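Long-range contacts in putative cell surface protein, similar to internalin proteins (Listeria monocytogenes EGD-e, PDB 5KZS), which interacts with the host protein afadin and helps Listeria monocytogenes cross basement membranes, probably using its internalin-like leucine-rich repeat domain as the binding platform: residues A[163-168]-A[186-191]; A[145-150]-A[169-174]; A[58-63]-A[86-91]; A[54-59]-A[79-84]; A[157-162]-A[179-184]. All blocks are in the same frame, centred on the assembly; numbering follows the deposited sequence.

Contact 1 of 5, residues A[163-168]-A[186-191]; sequences VPDFHT and PDFQNL
The backbones of 163-168 and 186-191 run side by side in the same sense, with Asp165 CA 5.5 Å from Phe188 CA. Neither is helix or strand; they are equivalent loops linking successive parallel strands of the leucine-rich repeat domain, the connections that form its convex side. Asp165 sits at the centre of an inverse gamma turn, and its carboxylate bridges the loops. With CG anti to its own backbone N (chi1 177°), it extends far enough for OD1 to accept Gln189 N at 3.2 Å, a nearly straight bond on the syn side, tilted 17° from the carboxylate plane. A short acid suits this place because it can bind a neighbouring loop's N-H where no sheet pairing does so. Further along, Asn190 ND2 makes a weak hydrogen bond to His167 O. Beneath these polar links the contact is oily: Val163 CG1 packs on Phe188 CZ, and Phe166 CB meets Leu191 CD2, both at 4.3 Å. The Phe166 and Phe188 rings approach obliquely. Phe188 is wedged on several sides: Pro186 O lies over the centre of one face and Leu191 CD1 over the rim of the other, while Pro164 O meets the ring edge in plane, 3.8 Å from Phe188 CE1.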
# COMPACT_ATOMS: atom_id res chain seq x y z
N VAL A 163 5.47 -10.54 1.02
CA VAL A 163 5.85 -9.74 2.18
C VAL A 163 6.59 -10.55 3.24
O VAL A 163 5.99 -11.41 3.86
CB VAL A 163 4.61 -9.12 2.82
CG1 VAL A 163 5.01 -8.14 3.93
CG2 VAL A 163 3.76 -8.44 1.76
N PRO A 164 7.89 -10.27 3.46
CA PRO A 164 8.67 -10.98 4.48
C PRO A 164 8.54 -10.31 5.84
O PRO A 164 8.11 -9.15 5.92
CB PRO A 164 10.10 -10.80 3.97
CG PRO A 164 10.08 -9.43 3.39
CD PRO A 164 8.71 -9.23 2.80
N ASP A 165 8.92 -11.02 6.90
CA ASP A 165 8.96 -10.42 8.24
C ASP A 165 10.27 -9.67 8.41
O ASP A 165 11.23 -10.21 8.95
CB ASP A 165 8.81 -11.47 9.33
CG ASP A 165 8.91 -10.88 10.73
OD1 ASP A 165 8.88 -9.63 10.86
OD2 ASP A 165 9.03 -11.68 11.70
N PHE A 166 10.27 -8.40 8.01
CA PHE A 166 11.50 -7.63 7.83
C PHE A 166 12.42 -7.62 9.05
O PHE A 166 12.06 -7.09 10.10
CB PHE A 166 11.17 -6.18 7.47
CG PHE A 166 10.40 -6.02 6.19
CD1 PHE A 166 11.04 -6.07 4.96
CD2 PHE A 166 9.03 -5.76 6.21
CE1 PHE A 166 10.34 -5.90 3.78
CE2 PHE A 166 8.32 -5.59 5.03
CZ PHE A 166 8.97 -5.66 3.81
N HIS A 167 13.62 -8.19 8.89
CA HIS A 167 14.57 -8.38 10.01
C HIS A 167 15.57 -7.23 10.18
O HIS A 167 15.92 -6.87 11.32
CB HIS A 167 15.33 -9.71 9.86
CG HIS A 167 14.46 -10.92 9.96
ND1 HIS A 167 13.96 -11.57 8.85
CD2 HIS A 167 13.97 -11.58 11.04
CE1 HIS A 167 13.21 -12.58 9.24
NE2 HIS A 167 13.19 -12.61 10.56
N THR A 168 16.01 -6.65 9.07
CA THR A 168 17.17 -5.76 9.09
C THR A 168 16.83 -4.31 8.67
O THR A 168 17.66 -3.62 8.06
CB THR A 168 18.28 -6.36 8.20
OG1 THR A 168 18.21 -7.79 8.25
CG2 THR A 168 19.66 -5.89 8.65
N PRO A 186 2.29 -11.03 7.97
CA PRO A 186 3.26 -11.40 9.00
C PRO A 186 3.11 -10.59 10.29
O PRO A 186 2.86 -9.40 10.24
CB PRO A 186 4.60 -11.05 8.35
CG PRO A 186 4.36 -11.29 6.90
CD PRO A 186 2.93 -10.94 6.64
N ASP A 187 3.24 -11.26 11.43
CA ASP A 187 3.28 -10.58 12.72
C ASP A 187 4.69 -10.05 12.88
O ASP A 187 5.58 -10.79 13.26
CB ASP A 187 2.93 -11.53 13.87
CG ASP A 187 2.92 -10.84 15.23
OD1 ASP A 187 3.02 -9.60 15.29
OD2 ASP A 187 2.81 -11.54 16.26
N PHE A 188 4.88 -8.77 12.60
CA PHE A 188 6.23 -8.21 12.49
C PHE A 188 6.94 -8.17 13.84
O PHE A 188 6.38 -7.70 14.83
CB PHE A 188 6.20 -6.82 11.87
CG PHE A 188 5.56 -6.79 10.51
CD1 PHE A 188 6.21 -7.34 9.42
CD2 PHE A 188 4.32 -6.20 10.33
CE1 PHE A 188 5.62 -7.31 8.16
CE2 PHE A 188 3.73 -6.16 9.07
CZ PHE A 188 4.38 -6.71 7.98
N GLN A 189 8.18 -8.65 13.85
CA GLN A 189 8.95 -8.81 15.07
C GLN A 189 9.99 -7.70 15.33
O GLN A 189 10.27 -7.39 16.49
CB GLN A 189 9.62 -10.20 15.08
CG GLN A 189 8.63 -11.37 15.03
CD GLN A 189 7.74 -11.45 16.27
OE1 GLN A 189 6.50 -11.43 16.18
NE2 GLN A 189 8.37 -11.53 17.44
N ASN A 190 10.57 -7.10 14.30
CA ASN A 190 11.52 -6.00 14.51
C ASN A 190 11.16 -4.70 13.74
O ASN A 190 12.01 -4.06 13.11
CB ASN A 190 12.96 -6.48 14.22
CG ASN A 190 14.02 -5.63 14.91
OD1 ASN A 190 13.83 -5.16 16.03
ND2 ASN A 190 15.17 -5.43 14.23
N LEU A 191 9.87 -4.34 13.80
CA LEU A 191 9.37 -3.03 13.35
C LEU A 191 8.90 -2.25 14.58
O LEU A 191 7.81 -1.70 14.58
CB LEU A 191 8.22 -3.18 12.34
CG LEU A 191 8.52 -3.88 11.01
CD1 LEU A 191 7.28 -3.95 10.13
CD2 LEU A 191 9.66 -3.21 10.25

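Contact 2 of 5, residues A[145-150]-A[169-174]; sequences MPDLSQ and IPKLST
Ser149 O is gripped by two backbone N-H groups from the neighbouring segment, Ser173 N at 2.9 Å and Thr174 N at 3.1 Å. Both arrive from the same face of the carbonyl plane, Thr174 N being the better aligned with the C=O bond. Ser173 OG adds a weak third bond; held between its own backbone N and carbonyl carbon (chi1 43°), this hydroxyl turns back over the chain to reach the same oxygen, which is what a serine offers here. The small side chain of Ser149 suits the close approach of its CA to Leu172 CA, 3.8 Å away. Beyond this point the chains enter a parallel bridge, Gln150 beside Thr174, where Gln150 CA makes a C-H...O contact with Thr174 O. On the interior side, Leu148 and Leu172 lie alongside each other, pointing the same way, with CG of the first 4.1 Å from CD1 of the second. Ile169 CG2 lies alongside Leu148, 4.2 Å from its CB, so branched aliphatic side chains fill the inside. At the surface the extended chain of Lys171 runs past Pro146 O to form a salt bridge, NZ meeting Asp147 OD1 at 3.2 Å almost end-on to the C-O bond. Each segment makes a type I turn, Met145 to Leu148 and Ile169 to Leu172, before its strand. Equivalent turns stacked in register, with leucines pointing inward beside adjacent parallel strands, are as expected for a leucine-rich repeat solenoid.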
# COMPACT_ATOMS: atom_id res chain seq x y z
N MSE A 145 20.26 -1.61 3.89
CA MSE A 145 19.64 -0.28 4.07
C MSE A 145 19.24 -0.13 5.52
O MSE A 145 18.05 -0.03 5.83
CB MSE A 145 18.45 -0.12 3.11
CG MSE A 145 18.93 -0.36 1.69
SE MSE A 145 17.66 0.29 0.34
CE MSE A 145 16.49 -1.29 0.15
N PRO A 146 20.24 -0.08 6.41
CA PRO A 146 19.98 -0.04 7.86
C PRO A 146 19.22 1.19 8.39
O PRO A 146 18.73 1.14 9.52
CB PRO A 146 21.40 -0.06 8.46
CG PRO A 146 22.22 0.61 7.43
CD PRO A 146 21.68 0.07 6.13
N ASP A 147 19.16 2.26 7.59
CA ASP A 147 18.44 3.50 7.94
C ASP A 147 17.09 3.70 7.21
O ASP A 147 16.52 4.79 7.30
CB ASP A 147 19.35 4.72 7.70
CG ASP A 147 20.38 4.93 8.80
OD1 ASP A 147 20.06 4.69 10.00
OD2 ASP A 147 21.52 5.36 8.47
N LEU A 148 16.59 2.69 6.50
CA LEU A 148 15.35 2.82 5.74
C LEU A 148 14.21 3.10 6.70
O LEU A 148 13.99 2.29 7.62
CB LEU A 148 15.04 1.55 4.95
CG LEU A 148 13.81 1.54 4.04
CD1 LEU A 148 14.01 2.48 2.86
CD2 LEU A 148 13.50 0.16 3.51
N SER A 149 13.51 4.25 6.52
CA SER A 149 12.37 4.64 7.37
C SER A 149 10.99 4.80 6.71
O SER A 149 10.01 4.89 7.44
CB SER A 149 12.68 5.89 8.21
OG SER A 149 12.63 7.04 7.43
N GLN A 150 10.90 4.82 5.38
CA GLN A 150 9.59 4.89 4.70
C GLN A 150 9.59 3.97 3.49
O GLN A 150 10.56 3.95 2.76
CB GLN A 150 9.31 6.30 4.21
CG GLN A 150 9.35 7.41 5.26
CD GLN A 150 8.63 8.68 4.80
OE1 GLN A 150 7.48 8.62 4.37
NE2 GLN A 150 9.29 9.82 4.89
N ILE A 169 15.61 -3.87 9.02
CA ILE A 169 15.19 -2.47 8.86
C ILE A 169 14.43 -1.97 10.12
O ILE A 169 13.27 -1.55 10.04
CB ILE A 169 14.37 -2.25 7.56
CG1 ILE A 169 13.23 -3.26 7.42
CG2 ILE A 169 15.26 -2.38 6.33
CD1 ILE A 169 12.16 -2.84 6.43
N PRO A 170 15.09 -1.98 11.30
CA PRO A 170 14.46 -1.62 12.57
C PRO A 170 14.00 -0.16 12.74
O PRO A 170 13.21 0.13 13.65
CB PRO A 170 15.55 -1.93 13.60
CG PRO A 170 16.81 -1.72 12.86
CD PRO A 170 16.54 -2.19 11.46
N LYS A 171 14.47 0.74 11.88
CA LYS A 171 14.13 2.17 11.97
C LYS A 171 12.93 2.59 11.11
O LYS A 171 12.64 3.78 10.99
CB LYS A 171 15.39 3.01 11.64
CG LYS A 171 16.37 3.03 12.79
CD LYS A 171 17.73 3.55 12.38
CE LYS A 171 18.69 3.60 13.56
NZ LYS A 171 20.07 3.98 13.13
N LEU A 172 12.21 1.63 10.53
CA LEU A 172 11.10 1.91 9.63
C LEU A 172 9.94 2.50 10.42
O LEU A 172 9.50 1.89 11.39
CB LEU A 172 10.65 0.64 8.90
CG LEU A 172 9.74 0.84 7.68
CD1 LEU A 172 10.56 1.27 6.47
CD2 LEU A 172 8.95 -0.40 7.33
N SER A 173 9.47 3.69 10.03
CA SER A 173 8.26 4.28 10.65
C SER A 173 7.01 4.31 9.76
O SER A 173 5.92 4.40 10.30
CB SER A 173 8.54 5.66 11.24
OG SER A 173 9.32 6.39 10.36
N THR A 174 7.14 4.17 8.44
CA THR A 174 5.97 4.19 7.56
C THR A 174 6.02 3.08 6.52
O THR A 174 7.04 2.90 5.86
CB THR A 174 5.85 5.56 6.84
OG1 THR A 174 5.73 6.62 7.80
CG2 THR A 174 4.62 5.58 5.92

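Contact 3 of 5, residues A[58-63]-A[86-91]; sequences ITNDSM and LTEFPD
Met63, modelled as selenomethionine, drives its bent side chain among Leu86, Phe89 and Pro90, making the dense half of this contact. Its CE presses on Leu86 CD2 at 3.5 Å, tighter than usual for two carbons. CG lies 3.7 Å from Pro90 CD and also reaches Phe89 CE1, crossing both side chains at about a right angle. The selenium stands 5.2 Å from the centroid of the Phe89 ring in an oblique Met-aromatic contact. A flexible, polarisable chain suits this slot, because bends at chi2 (75°) and chi3 let it follow three differently shaped neighbours. Phe53 of strand 50-53 also touches Met63, so the packing is continuous with the first strand of the parallel sheet. The other half is polar and wetter. Asn60, in the weakly bonded helical turn, sends OD1 to two successive backbone N-H groups: Thr87 N at 2.7 Å, nearly straight, and Glu88 N at 3.1 Å, which comes from above the amide plane. Nearby, a water donates to both Asn60 O and Glu88 O, bridging the two carbonyl oxygens. The short helix is thus joined to the loop after strand 76-79 near the N-terminal end of the leucine-rich repeat array. One side-chain oxygen serves two successive N-H groups of the loop, which should fix the rotation of the Asn60 amide.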
# COMPACT_ATOMS: atom_id res chain seq x y z
N ILE A 58 15.02 4.12 -22.27
CA ILE A 58 16.02 3.69 -21.28
C ILE A 58 15.62 2.30 -20.82
O ILE A 58 14.45 2.07 -20.50
CB ILE A 58 16.11 4.64 -20.05
CG1 ILE A 58 16.53 6.05 -20.48
CG2 ILE A 58 17.13 4.13 -19.03
CD1 ILE A 58 16.47 7.09 -19.37
N THR A 59 16.58 1.38 -20.83
CA THR A 59 16.43 0.01 -20.33
C THR A 59 17.25 -0.18 -19.06
O THR A 59 18.00 0.72 -18.67
CB THR A 59 16.92 -1.00 -21.37
OG1 THR A 59 18.29 -0.72 -21.69
CG2 THR A 59 16.08 -0.93 -22.64
N ASN A 60 17.13 -1.36 -18.45
CA ASN A 60 17.96 -1.76 -17.30
C ASN A 60 19.45 -1.69 -17.63
O ASN A 60 20.27 -1.29 -16.79
CB ASN A 60 17.68 -3.21 -16.86
CG ASN A 60 16.24 -3.46 -16.45
OD1 ASN A 60 15.52 -2.56 -16.01
ND2 ASN A 60 15.81 -4.70 -16.61
N ASP A 61 19.78 -2.10 -18.85
CA ASP A 61 21.15 -2.06 -19.34
C ASP A 61 21.63 -0.62 -19.56
O ASP A 61 22.66 -0.23 -19.02
CB ASP A 61 21.30 -2.94 -20.59
CG ASP A 61 21.16 -4.46 -20.29
OD1 ASP A 61 20.87 -4.85 -19.13
OD2 ASP A 61 21.35 -5.28 -21.22
N SER A 62 20.88 0.18 -20.31
CA SER A 62 21.23 1.60 -20.52
C SER A 62 21.46 2.32 -19.18
O SER A 62 22.46 3.01 -19.00
CB SER A 62 20.15 2.36 -21.30
OG SER A 62 19.57 1.60 -22.35
N MSE A 63 20.54 2.12 -18.24
CA MSE A 63 20.58 2.82 -16.95
C MSE A 63 21.81 2.47 -16.12
O MSE A 63 22.23 3.27 -15.28
CB MSE A 63 19.29 2.52 -16.19
CG MSE A 63 19.05 3.38 -14.95
SE MSE A 63 18.50 5.22 -15.42
CE MSE A 63 16.57 4.87 -15.29
N LEU A 86 12.50 -1.00 -18.97
CA LEU A 86 13.09 -0.59 -17.70
C LEU A 86 12.27 -1.19 -16.58
O LEU A 86 11.13 -0.79 -16.33
CB LEU A 86 13.17 0.92 -17.55
CG LEU A 86 13.72 1.41 -16.20
CD1 LEU A 86 15.07 0.81 -15.86
CD2 LEU A 86 13.83 2.92 -16.22
N THR A 87 12.89 -2.15 -15.91
CA THR A 87 12.23 -3.02 -14.95
C THR A 87 12.82 -2.89 -13.53
O THR A 87 12.22 -3.37 -12.58
CB THR A 87 12.20 -4.45 -15.56
OG1 THR A 87 10.85 -4.76 -15.93
CG2 THR A 87 12.77 -5.56 -14.65
N GLU A 88 13.96 -2.22 -13.38
CA GLU A 88 14.48 -1.85 -12.06
C GLU A 88 15.49 -0.74 -12.20
O GLU A 88 16.11 -0.59 -13.26
CB GLU A 88 15.17 -3.04 -11.38
CG GLU A 88 16.51 -3.49 -11.98
CD GLU A 88 17.13 -4.67 -11.24
OE1 GLU A 88 18.38 -4.71 -11.09
OE2 GLU A 88 16.38 -5.58 -10.81
N PHE A 89 15.66 0.04 -11.14
CA PHE A 89 16.80 0.94 -11.05
C PHE A 89 17.94 0.12 -10.45
O PHE A 89 17.75 -0.53 -9.42
CB PHE A 89 16.51 2.15 -10.18
CG PHE A 89 17.59 3.20 -10.24
CD1 PHE A 89 17.66 4.08 -11.33
CD2 PHE A 89 18.55 3.29 -9.24
CE1 PHE A 89 18.66 5.03 -11.41
CE2 PHE A 89 19.55 4.25 -9.31
CZ PHE A 89 19.61 5.12 -10.40
N PRO A 90 19.13 0.13 -11.10
CA PRO A 90 20.18 -0.80 -10.70
C PRO A 90 20.91 -0.43 -9.41
O PRO A 90 20.75 0.68 -8.90
CB PRO A 90 21.14 -0.77 -11.90
CG PRO A 90 20.98 0.59 -12.47
CD PRO A 90 19.57 1.02 -12.19
N ASP A 91 21.71 -1.38 -8.93
CA ASP A 91 22.48 -1.24 -7.70
C ASP A 91 23.90 -0.85 -8.08
O ASP A 91 24.79 -1.70 -8.13
CB ASP A 91 22.46 -2.58 -6.95
CG ASP A 91 23.05 -2.51 -5.54
OD1 ASP A 91 23.46 -1.41 -5.06
OD2 ASP A 91 23.09 -3.58 -4.88
O HOH W 1 18.82 -1.48 -14.18

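Contact 4 of 5, residues A[54-59]-A[79-84]; sequences ETETIT and VMEFGE
Glu54 and Glu56 meet 79-84 without a single direct hydrogen bond; the backbones approach through two C-H...O contacts. Glu54 CA approaches Glu81 O at 3.4 Å, and Gly83 CA approaches Glu56 O at 3.5 Å. Gly83, having no side chain, lets that carbonyl come right up to its backbone. Van der Waals contacts come next. Glu56 folds its methylenes along the opposing chain, CB 3.6 Å from Gly83 N and CG against the carbonyl carbon of Phe82, while Glu81 CB rests 3.5 Å from Glu54 O. These segments follow strands 50-53 and 76-79, the first two of the parallel sheet in the leucine-rich repeat domain, so the contact joins the loops after those strands, at the N-terminal end of the array; the type I turn from Thr55 to Ile58 bends the first chain. Phe82 has its CB turned away from 54-59; its ring stacks edge-to-face with Phe103. Electrostatic relations form the third group. Glu56 OE1 stands only 3.1 Å from Phe82 O although both are acceptors, and Arg112 reconciles them, forming a salt bridge with Glu56 through NH2 and a hydrogen bond to Phe82 O through NE. The side chains of Glu56 and Glu81 cross at a slant, yet their carboxylate planes are only 17° apart. Their nearest oxygens, Glu56 OE2 and Glu81 OE1, remain 4.7 Å from each other, a like-charge approach that the arginine would probably ease.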
# COMPACT_ATOMS: atom_id res chain seq x y z
N GLU A 54 12.99 10.34 -17.75
CA GLU A 54 11.66 10.32 -18.38
C GLU A 54 11.58 9.70 -19.78
O GLU A 54 10.48 9.39 -20.24
CB GLU A 54 11.06 11.75 -18.40
CG GLU A 54 11.96 12.85 -18.99
CD GLU A 54 13.08 13.34 -18.06
OE1 GLU A 54 14.17 13.73 -18.58
OE2 GLU A 54 12.87 13.35 -16.82
N THR A 55 12.70 9.50 -20.46
CA THR A 55 12.69 8.97 -21.82
C THR A 55 12.48 7.47 -21.75
O THR A 55 13.25 6.74 -21.10
CB THR A 55 14.01 9.30 -22.56
OG1 THR A 55 14.36 10.65 -22.29
CG2 THR A 55 13.87 9.10 -24.07
N GLU A 56 11.44 7.00 -22.45
CA GLU A 56 10.99 5.61 -22.29
C GLU A 56 11.82 4.55 -23.02
O GLU A 56 11.52 3.36 -22.90
CB GLU A 56 9.50 5.50 -22.65
CG GLU A 56 8.60 6.43 -21.81
CD GLU A 56 7.26 5.83 -21.40
OE1 GLU A 56 7.03 4.63 -21.65
OE2 GLU A 56 6.45 6.56 -20.80
N THR A 57 12.85 4.96 -23.75
CA THR A 57 13.78 4.01 -24.39
C THR A 57 14.86 3.49 -23.45
O THR A 57 15.55 2.52 -23.80
CB THR A 57 14.48 4.62 -25.62
OG1 THR A 57 15.24 5.77 -25.22
CG2 THR A 57 13.47 4.99 -26.72
N ILE A 58 15.02 4.12 -22.27
CA ILE A 58 16.02 3.69 -21.28
C ILE A 58 15.62 2.30 -20.82
O ILE A 58 14.45 2.07 -20.50
CB ILE A 58 16.11 4.64 -20.05
CG1 ILE A 58 16.53 6.05 -20.48
CG2 ILE A 58 17.13 4.13 -19.03
CD1 ILE A 58 16.47 7.09 -19.37
N THR A 59 16.58 1.38 -20.83
CA THR A 59 16.43 0.01 -20.33
C THR A 59 17.25 -0.18 -19.06
O THR A 59 18.00 0.72 -18.67
CB THR A 59 16.92 -1.00 -21.37
OG1 THR A 59 18.29 -0.72 -21.69
CG2 THR A 59 16.08 -0.93 -22.64
N VAL A 79 12.29 8.51 -11.22
CA VAL A 79 11.92 7.96 -12.51
C VAL A 79 10.49 8.40 -12.80
O VAL A 79 9.54 7.71 -12.45
CB VAL A 79 12.08 6.42 -12.50
CG1 VAL A 79 11.89 5.82 -13.90
CG2 VAL A 79 13.45 6.05 -11.96
N MSE A 80 10.36 9.56 -13.44
CA MSE A 80 9.05 10.17 -13.68
C MSE A 80 8.26 9.47 -14.74
O MSE A 80 7.04 9.39 -14.65
CB MSE A 80 9.19 11.65 -14.05
CG MSE A 80 9.74 12.46 -12.88
SE MSE A 80 8.62 12.30 -11.25
CE MSE A 80 9.59 13.71 -10.25
N GLU A 81 8.94 8.95 -15.75
CA GLU A 81 8.29 8.17 -16.80
C GLU A 81 9.30 7.11 -17.27
O GLU A 81 10.50 7.32 -17.14
CB GLU A 81 7.88 9.10 -17.94
CG GLU A 81 6.44 8.95 -18.39
CD GLU A 81 5.45 9.38 -17.33
OE1 GLU A 81 4.63 8.54 -16.91
OE2 GLU A 81 5.49 10.56 -16.90
N PHE A 82 8.80 5.98 -17.80
CA PHE A 82 9.66 4.84 -18.21
C PHE A 82 8.91 3.77 -19.01
O PHE A 82 7.72 3.56 -18.80
CB PHE A 82 10.35 4.19 -17.00
CG PHE A 82 9.41 3.61 -15.97
CD1 PHE A 82 8.83 4.41 -14.99
CD2 PHE A 82 9.14 2.24 -15.95
CE1 PHE A 82 7.98 3.87 -14.04
CE2 PHE A 82 8.28 1.69 -15.00
CZ PHE A 82 7.70 2.51 -14.04
N GLY A 83 9.61 3.09 -19.92
CA GLY A 83 9.03 2.02 -20.76
C GLY A 83 9.11 0.60 -20.18
O GLY A 83 9.67 0.38 -19.10
N GLU A 84 8.55 -0.36 -20.93
CA GLU A 84 8.50 -1.76 -20.49
C GLU A 84 9.87 -2.38 -20.19
O GLU A 84 10.00 -3.18 -19.27
CB GLU A 84 7.80 -2.63 -21.53
CG GLU A 84 6.28 -2.59 -21.44
CD GLU A 84 5.60 -2.94 -22.75
OE1 GLU A 84 5.89 -2.26 -23.77
OE2 GLU A 84 4.77 -3.87 -22.77

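Contact 5 of 5, residues A[157-162]-A[179-184]; sequences MITSDD and HNQLTN
The Asn180 amide has Ile158 on one face, with Ile158 CB 3.5 Å from Asn180 CG and Ile158 N on the same side; its two ends are bonded to the preceding turn, OD1 accepting Met156 N and ND2 donating to Met153 O. This is the asparagine of the leucine-rich repeat consensus LxxLxLxxNxL, the residue that holds the chain as it turns out of each strand. Ile158 N also bonds Asn180 OD1, at 3.1 Å and nearly straight at hydrogen (172°), but from well above the amide plane. An amide suits this buried place because it can accept and donate at once, satisfying main-chain groups that have left the sheet. The Gln181 amide, by contrast, lies alongside exposed Met157 (a selenomethionine), NE2 3.6 Å from its CB. Gln181 N returns a bond to Ile158 O, in the carbonyl plane. Inside, Ile158 CG2 packs against Leu182 CD2 at 3.8 Å, the two aliphatic chains pointing the same way. The first segment then closes into a 3-10 turn at 160-162, with Asp162 OD2 accepting Thr159 N. At that turn Ser160 OG hydrogen-bonds Thr183 OG1 at 3.2 Å, and either hydroxyl could be the donor.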
# COMPACT_ATOMS: atom_id res chain seq x y z
N MSE A 157 -0.16 -5.03 -7.01
CA MSE A 157 -0.60 -6.44 -7.06
C MSE A 157 0.18 -7.35 -6.13
O MSE A 157 0.41 -8.51 -6.44
CB MSE A 157 -0.62 -7.01 -8.48
CG MSE A 157 -1.41 -6.10 -9.39
SE MSE A 157 -1.83 -7.04 -11.06
CE MSE A 157 -2.80 -5.56 -11.92
N ILE A 158 0.57 -6.81 -4.97
CA ILE A 158 1.29 -7.55 -3.94
C ILE A 158 0.39 -8.59 -3.25
O ILE A 158 -0.74 -8.28 -2.89
CB ILE A 158 1.91 -6.58 -2.89
CG1 ILE A 158 3.20 -5.98 -3.45
CG2 ILE A 158 2.19 -7.25 -1.54
CD1 ILE A 158 3.70 -4.76 -2.70
N THR A 159 0.92 -9.81 -3.08
CA THR A 159 0.24 -10.87 -2.30
C THR A 159 1.04 -11.19 -1.03
O THR A 159 2.18 -10.75 -0.89
CB THR A 159 -0.01 -12.14 -3.16
OG1 THR A 159 1.15 -12.48 -3.92
CG2 THR A 159 -1.18 -11.90 -4.12
N SER A 160 0.42 -11.94 -0.11
CA SER A 160 0.96 -12.19 1.24
C SER A 160 2.32 -12.87 1.22
O SER A 160 3.18 -12.57 2.05
CB SER A 160 -0.02 -13.03 2.07
OG SER A 160 -1.31 -12.44 2.08
N ASP A 161 2.49 -13.80 0.27
CA ASP A 161 3.79 -14.44 -0.03
C ASP A 161 4.92 -13.48 -0.47
O ASP A 161 6.09 -13.83 -0.35
CB ASP A 161 3.63 -15.58 -1.06
CG ASP A 161 2.85 -15.15 -2.31
OD1 ASP A 161 1.63 -14.85 -2.18
OD2 ASP A 161 3.46 -15.10 -3.41
N ASP A 162 4.58 -12.29 -0.98
CA ASP A 162 5.57 -11.25 -1.33
C ASP A 162 6.12 -10.47 -0.13
O ASP A 162 7.14 -9.80 -0.26
CB ASP A 162 4.99 -10.24 -2.33
CG ASP A 162 4.56 -10.88 -3.66
OD1 ASP A 162 5.08 -11.95 -4.03
OD2 ASP A 162 3.70 -10.29 -4.36
N HIS A 179 -4.07 -0.84 -1.65
CA HIS A 179 -4.41 -1.16 -3.06
C HIS A 179 -3.68 -2.39 -3.62
O HIS A 179 -3.33 -2.44 -4.81
CB HIS A 179 -4.20 0.07 -3.96
CG HIS A 179 -5.26 1.11 -3.82
ND1 HIS A 179 -6.49 1.00 -4.43
CD2 HIS A 179 -5.28 2.28 -3.13
CE1 HIS A 179 -7.22 2.06 -4.13
NE2 HIS A 179 -6.51 2.85 -3.35
N ASN A 180 -3.44 -3.37 -2.77
CA ASN A 180 -2.87 -4.64 -3.17
C ASN A 180 -3.90 -5.72 -2.86
O ASN A 180 -5.03 -5.37 -2.49
CB ASN A 180 -1.54 -4.82 -2.43
CG ASN A 180 -0.42 -3.95 -3.00
OD1 ASN A 180 -0.16 -3.94 -4.22
ND2 ASN A 180 0.30 -3.25 -2.12
N GLN A 181 -3.58 -7.00 -3.02
CA GLN A 181 -4.54 -8.08 -2.66
C GLN A 181 -4.00 -8.97 -1.54
O GLN A 181 -4.00 -10.20 -1.64
CB GLN A 181 -5.07 -8.86 -3.88
CG GLN A 181 -4.12 -9.02 -5.05
CD GLN A 181 -4.15 -7.84 -6.01
OE1 GLN A 181 -4.41 -6.69 -5.62
NE2 GLN A 181 -3.87 -8.12 -7.28
N LEU A 182 -3.61 -8.32 -0.45
CA LEU A 182 -3.18 -8.99 0.77
C LEU A 182 -4.36 -9.67 1.47
O LEU A 182 -5.36 -9.00 1.76
CB LEU A 182 -2.56 -7.98 1.74
CG LEU A 182 -1.25 -7.32 1.28
CD1 LEU A 182 -0.92 -6.12 2.16
CD2 LEU A 182 -0.11 -8.34 1.28
N THR A 183 -4.23 -10.98 1.73
CA THR A 183 -5.20 -11.77 2.53
C THR A 183 -4.77 -11.99 3.99
O THR A 183 -5.60 -12.29 4.84
CB THR A 183 -5.45 -13.16 1.89
OG1 THR A 183 -4.20 -13.80 1.64
CG2 THR A 183 -6.20 -13.03 0.58
N ASN A 184 -3.48 -11.85 4.26
CA ASN A 184 -2.90 -12.12 5.56
C ASN A 184 -1.61 -11.32 5.70
O ASN A 184 -1.02 -10.94 4.68
CB ASN A 184 -2.53 -13.61 5.68
CG ASN A 184 -3.74 -14.51 5.88
OD1 ASN A 184 -4.26 -14.63 6.99
ND2 ASN A 184 -4.18 -15.17 4.80

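In the fold
From the N terminus, contacts 4 and 3 come first: both start in the region 54-63, share Ile58 and Thr59, and touch through Leu86 and Val79, closing loops that tie the first turn of the solenoid to the second. Contact 3 ends before the other three begin. Contact 2 then opens at 145, followed by 5 at 157 and 1 at 163; none nests in another, as their segments alternate, closing in the order 2, 5, 1. All three join consecutive turns of the parallel array. Contact 1 touches contact 2 where Leu191 meets Leu172, and touches contact 5 where Val163 meets Ile158 and Leu182, whereas contacts 2 and 5 stay about 11 Å apart at their nearest atoms.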